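Local coordinates for exodeoxyribonuclease III (Methanosarcina mazei, PDB 5J8N), which probably cleaves DNA at abasic sites and trims duplex DNA from its 3' ends, using bound magnesium or manganese ions, at residues A[58-70]-A[89-101]. The protein carries 3 engineered substitutions. Residues are numbered along the deposited sequence; the frame is centred on the assembly and turned at random. Where two conformers were deposited one is given.
Sequences NYFVSAEQNGYSG and EVFDREGRFLRTD
At one end of the two-sheet sandwich of this exonuclease III homologue, near the predicted active-site residue Y111, the loop after strand 57-61 packs on the turn that leads from helix 89-92 into strand 97-101. S69 OG donates to E94 O at 2.7 Å, nearly in line with the C=O bond; OG reaches it by standing opposite the backbone N (chi1 -176°), and also lies over one face of the R96 guanidinium. Y68 OH approaches the edge of that group, accepting a weak bond from R96 NH2 at 2.9 Å, with ring and guanidinium planes 85° apart. R96 NE and NH2 both grip E94 OE1, which R121 of helix 119-141 also engages. Replacing R96 by alanine would probably take two N-H donors from E94 OE1 and leave Y68 OH without this weak one. In the DNase I-like fold, this contact sets the outermost strand 57-61 of one sheet against strand 97-101, which lies inside the other; L98 CD2 is 3.2 Å from Y59 O and V61 CG1 4.4 Å from L98 CB. A CB on G95 would run into A63 N and S62 C; without one, its CA comes to 4.1 Å from that of A63. Beside it, E64 N makes an almost straight 2.9 Å bond to R93 O.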
# COMPACT_ATOMS: atom_id res chain seq x y z
N ASN A 58 14.11 -4.44 9.12
CA ASN A 58 13.10 -4.91 8.18
C ASN A 58 12.23 -6.00 8.78
O ASN A 58 12.71 -6.75 9.63
CB ASN A 58 13.77 -5.42 6.88
CG ASN A 58 14.46 -6.75 7.05
OD1 ASN A 58 13.84 -7.80 6.87
ND2 ASN A 58 15.72 -6.72 7.48
N TYR A 59 10.98 -6.01 8.32
CA TYR A 59 9.95 -6.93 8.87
C TYR A 59 9.10 -7.41 7.73
O TYR A 59 8.66 -6.59 6.92
CB TYR A 59 9.09 -6.22 9.93
CG TYR A 59 9.97 -5.58 10.98
CD1 TYR A 59 10.51 -6.32 11.99
CD2 TYR A 59 10.32 -4.24 10.87
CE1 TYR A 59 11.37 -5.74 12.92
CE2 TYR A 59 11.17 -3.69 11.77
CZ TYR A 59 11.68 -4.40 12.77
OH TYR A 59 12.60 -3.85 13.65
N PHE A 60 8.84 -8.71 7.64
CA PHE A 60 8.08 -9.27 6.53
C PHE A 60 7.03 -10.22 7.04
O PHE A 60 7.27 -10.92 8.09
CB PHE A 60 9.01 -10.06 5.58
CG PHE A 60 9.78 -9.18 4.63
CD1 PHE A 60 10.96 -8.58 5.03
CD2 PHE A 60 9.23 -8.86 3.38
CE1 PHE A 60 11.65 -7.73 4.12
CE2 PHE A 60 9.90 -8.04 2.46
CZ PHE A 60 11.11 -7.47 2.85
N VAL A 61 5.95 -10.34 6.28
CA VAL A 61 4.97 -11.42 6.54
C VAL A 61 4.76 -12.12 5.21
O VAL A 61 4.69 -11.47 4.14
CB VAL A 61 3.67 -10.88 7.14
CG1 VAL A 61 2.94 -9.98 6.23
CG2 VAL A 61 2.75 -12.06 7.60
N SER A 62 4.72 -13.43 5.30
CA SER A 62 4.45 -14.32 4.16
C SER A 62 3.07 -14.94 4.26
O SER A 62 2.58 -15.25 5.38
CB SER A 62 5.42 -15.48 4.14
OG SER A 62 6.68 -15.22 3.49
N ALA A 63 2.45 -15.17 3.10
CA ALA A 63 1.26 -15.97 3.03
C ALA A 63 1.57 -17.41 3.30
O ALA A 63 2.71 -17.85 3.16
CB ALA A 63 0.63 -15.84 1.64
N GLU A 64 0.54 -18.19 3.67
CA GLU A 64 0.68 -19.63 3.73
C GLU A 64 0.92 -20.24 2.36
O GLU A 64 1.76 -21.11 2.23
CB GLU A 64 -0.56 -20.26 4.39
CG GLU A 64 -0.70 -19.90 5.86
CD GLU A 64 -1.73 -20.73 6.63
OE1 GLU A 64 -2.67 -21.30 6.01
OE2 GLU A 64 -1.61 -20.78 7.87
N GLN A 65 0.22 -19.73 1.36
CA GLN A 65 0.42 -20.17 -0.01
C GLN A 65 1.80 -19.66 -0.51
O GLN A 65 2.11 -18.49 -0.39
CB GLN A 65 -0.73 -19.67 -0.87
CG GLN A 65 -0.60 -20.06 -2.34
CD GLN A 65 -1.68 -19.44 -3.19
OE1 GLN A 65 -2.77 -19.11 -2.70
NE2 GLN A 65 -1.38 -19.26 -4.46
N ASN A 66 2.60 -20.55 -1.07
CA ASN A 66 3.90 -20.15 -1.57
C ASN A 66 3.78 -19.35 -2.87
O ASN A 66 2.88 -19.60 -3.67
CB ASN A 66 4.75 -21.37 -1.84
CG ASN A 66 4.89 -22.23 -0.61
OD1 ASN A 66 5.15 -21.70 0.48
ND2 ASN A 66 4.69 -23.54 -0.75
N GLY A 67 4.64 -18.35 -3.04
CA GLY A 67 4.64 -17.49 -4.22
C GLY A 67 3.47 -16.53 -4.34
O GLY A 67 3.02 -16.16 -5.46
N TYR A 68 2.91 -16.11 -3.21
CA TYR A 68 1.66 -15.39 -3.21
C TYR A 68 1.68 -14.28 -2.21
O TYR A 68 2.10 -14.51 -1.09
CB TYR A 68 0.57 -16.40 -2.83
CG TYR A 68 -0.85 -15.87 -2.84
CD1 TYR A 68 -1.46 -15.56 -4.05
CD2 TYR A 68 -1.55 -15.69 -1.66
CE1 TYR A 68 -2.75 -15.03 -4.09
CE2 TYR A 68 -2.84 -15.22 -1.71
CZ TYR A 68 -3.43 -14.92 -2.90
OH TYR A 68 -4.74 -14.47 -2.92
N SER A 69 1.15 -13.13 -2.57
CA SER A 69 0.90 -12.06 -1.62
C SER A 69 2.20 -11.73 -0.86
O SER A 69 3.28 -11.75 -1.46
CB SER A 69 -0.27 -12.49 -0.73
OG SER A 69 -0.62 -11.44 0.18
N GLY A 70 2.14 -11.40 0.42
CA GLY A 70 3.31 -11.05 1.23
C GLY A 70 3.56 -9.56 1.22
O GLY A 70 3.43 -8.87 0.18
N GLU A 89 -7.92 -15.14 11.40
CA GLU A 89 -7.09 -16.17 10.70
C GLU A 89 -7.34 -16.18 9.20
O GLU A 89 -6.38 -16.29 8.41
CB GLU A 89 -7.33 -17.56 11.30
CG GLU A 89 -6.37 -18.65 10.77
CD GLU A 89 -6.82 -19.28 9.43
OE1 GLU A 89 -8.04 -19.39 9.18
OE2 GLU A 89 -5.93 -19.67 8.62
N VAL A 90 -8.59 -16.08 8.76
CA VAL A 90 -8.88 -16.25 7.34
C VAL A 90 -8.25 -15.10 6.53
O VAL A 90 -7.96 -15.29 5.33
CB VAL A 90 -10.40 -16.37 7.09
CG1 VAL A 90 -11.11 -15.03 7.36
CG2 VAL A 90 -10.69 -16.88 5.70
N PHE A 91 -7.94 -13.96 7.16
CA PHE A 91 -7.21 -12.90 6.48
C PHE A 91 -5.72 -12.97 6.78
O PHE A 91 -4.86 -12.77 5.86
CB PHE A 91 -7.78 -11.50 6.88
CG PHE A 91 -9.25 -11.37 6.58
CD1 PHE A 91 -9.73 -11.69 5.31
CD2 PHE A 91 -10.16 -10.98 7.55
CE1 PHE A 91 -11.08 -11.61 5.02
CE2 PHE A 91 -11.53 -10.94 7.26
CZ PHE A 91 -12.00 -11.26 5.98
N ASP A 92 -5.35 -13.28 8.01
CA ASP A 92 -3.93 -13.27 8.39
C ASP A 92 -3.17 -14.32 7.57
O ASP A 92 -1.99 -14.07 7.21
CB ASP A 92 -3.74 -13.52 9.91
CG ASP A 92 -4.33 -12.40 10.78
OD1 ASP A 92 -4.81 -11.43 10.27
OD2 ASP A 92 -4.32 -12.61 12.00
N ARG A 93 -3.81 -15.42 7.20
CA ARG A 93 -3.12 -16.52 6.55
C ARG A 93 -2.70 -16.15 5.11
O ARG A 93 -1.96 -16.91 4.47
CB ARG A 93 -3.98 -17.79 6.54
CG ARG A 93 -5.00 -17.92 5.40
CD ARG A 93 -5.60 -19.36 5.24
NE ARG A 93 -6.66 -19.66 6.20
CZ ARG A 93 -7.90 -20.06 5.88
NH1 ARG A 93 -8.27 -20.22 4.62
NH2 ARG A 93 -8.78 -20.29 6.84
N GLU A 94 -3.17 -15.02 4.61
CA GLU A 94 -2.77 -14.58 3.26
C GLU A 94 -1.64 -13.57 3.28
O GLU A 94 -1.19 -13.14 2.22
CB GLU A 94 -3.98 -14.04 2.50
CG GLU A 94 -4.98 -15.16 2.20
CD GLU A 94 -5.92 -14.84 1.04
OE1 GLU A 94 -5.84 -13.77 0.39
OE2 GLU A 94 -6.86 -15.69 0.83
N GLY A 95 -1.13 -13.21 4.45
CA GLY A 95 0.08 -12.38 4.52
C GLY A 95 -0.03 -11.05 3.83
O GLY A 95 0.94 -10.60 3.15
N ARG A 96 -1.13 -10.35 4.08
CA ARG A 96 -1.45 -9.10 3.42
C ARG A 96 -1.32 -7.88 4.29
O ARG A 96 -1.56 -6.78 3.80
CB ARG A 96 -2.92 -9.14 2.94
CG ARG A 96 -3.19 -10.16 1.88
CD ARG A 96 -4.68 -10.12 1.53
NE ARG A 96 -4.81 -11.10 0.48
CZ ARG A 96 -4.47 -10.88 -0.76
NH1 ARG A 96 -4.07 -9.67 -1.13
NH2 ARG A 96 -4.58 -11.87 -1.66
N PHE A 97 -0.97 -8.03 5.58
CA PHE A 97 -1.13 -6.96 6.54
C PHE A 97 0.01 -6.97 7.51
O PHE A 97 0.27 -7.97 8.18
CB PHE A 97 -2.46 -7.16 7.27
CG PHE A 97 -2.80 -6.12 8.28
CD1 PHE A 97 -2.25 -6.16 9.54
CD2 PHE A 97 -3.74 -5.12 7.96
CE1 PHE A 97 -2.64 -5.18 10.54
CE2 PHE A 97 -4.13 -4.18 8.93
CZ PHE A 97 -3.54 -4.21 10.17
N LEU A 98 0.68 -5.84 7.59
CA LEU A 98 1.80 -5.70 8.54
C LEU A 98 1.74 -4.37 9.25
O LEU A 98 1.80 -3.30 8.59
CB LEU A 98 3.13 -5.88 7.76
CG LEU A 98 4.39 -5.71 8.56
CD1 LEU A 98 4.45 -6.77 9.56
CD2 LEU A 98 5.63 -5.79 7.63
N ARG A 99 1.63 -4.42 10.57
CA ARG A 99 1.60 -3.23 11.43
C ARG A 99 2.93 -3.01 12.09
O ARG A 99 3.50 -3.92 12.73
CB ARG A 99 0.49 -3.40 12.46
CG ARG A 99 0.52 -2.33 13.54
CD ARG A 99 -0.64 -2.50 14.49
NE ARG A 99 -0.51 -1.61 15.65
CZ ARG A 99 -1.33 -1.62 16.65
NH1 ARG A 99 -2.38 -2.39 16.66
NH2 ARG A 99 -1.09 -0.81 17.68
N THR A 100 3.43 -1.79 11.99
CA THR A 100 4.61 -1.36 12.73
C THR A 100 4.28 -0.02 13.39
O THR A 100 3.94 0.93 12.68
CB THR A 100 5.85 -1.21 11.80
OG1 THR A 100 5.49 -0.40 10.68
CG2 THR A 100 6.33 -2.57 11.31
N ASP A 101 4.40 0.07 14.70
CA ASP A 101 4.12 1.32 15.42
C ASP A 101 5.41 2.07 15.57
O ASP A 101 6.44 1.47 15.94
CB ASP A 101 3.52 1.05 16.80
CG ASP A 101 2.14 0.41 16.74
OD1 ASP A 101 1.66 0.06 15.64
OD2 ASP A 101 1.53 0.34 17.80
O HOH W 1 -4.92 -22.15 7.40
O HOH W 2 -2.31 -17.93 1.64
O HOH W 3 -5.96 -16.83 -1.54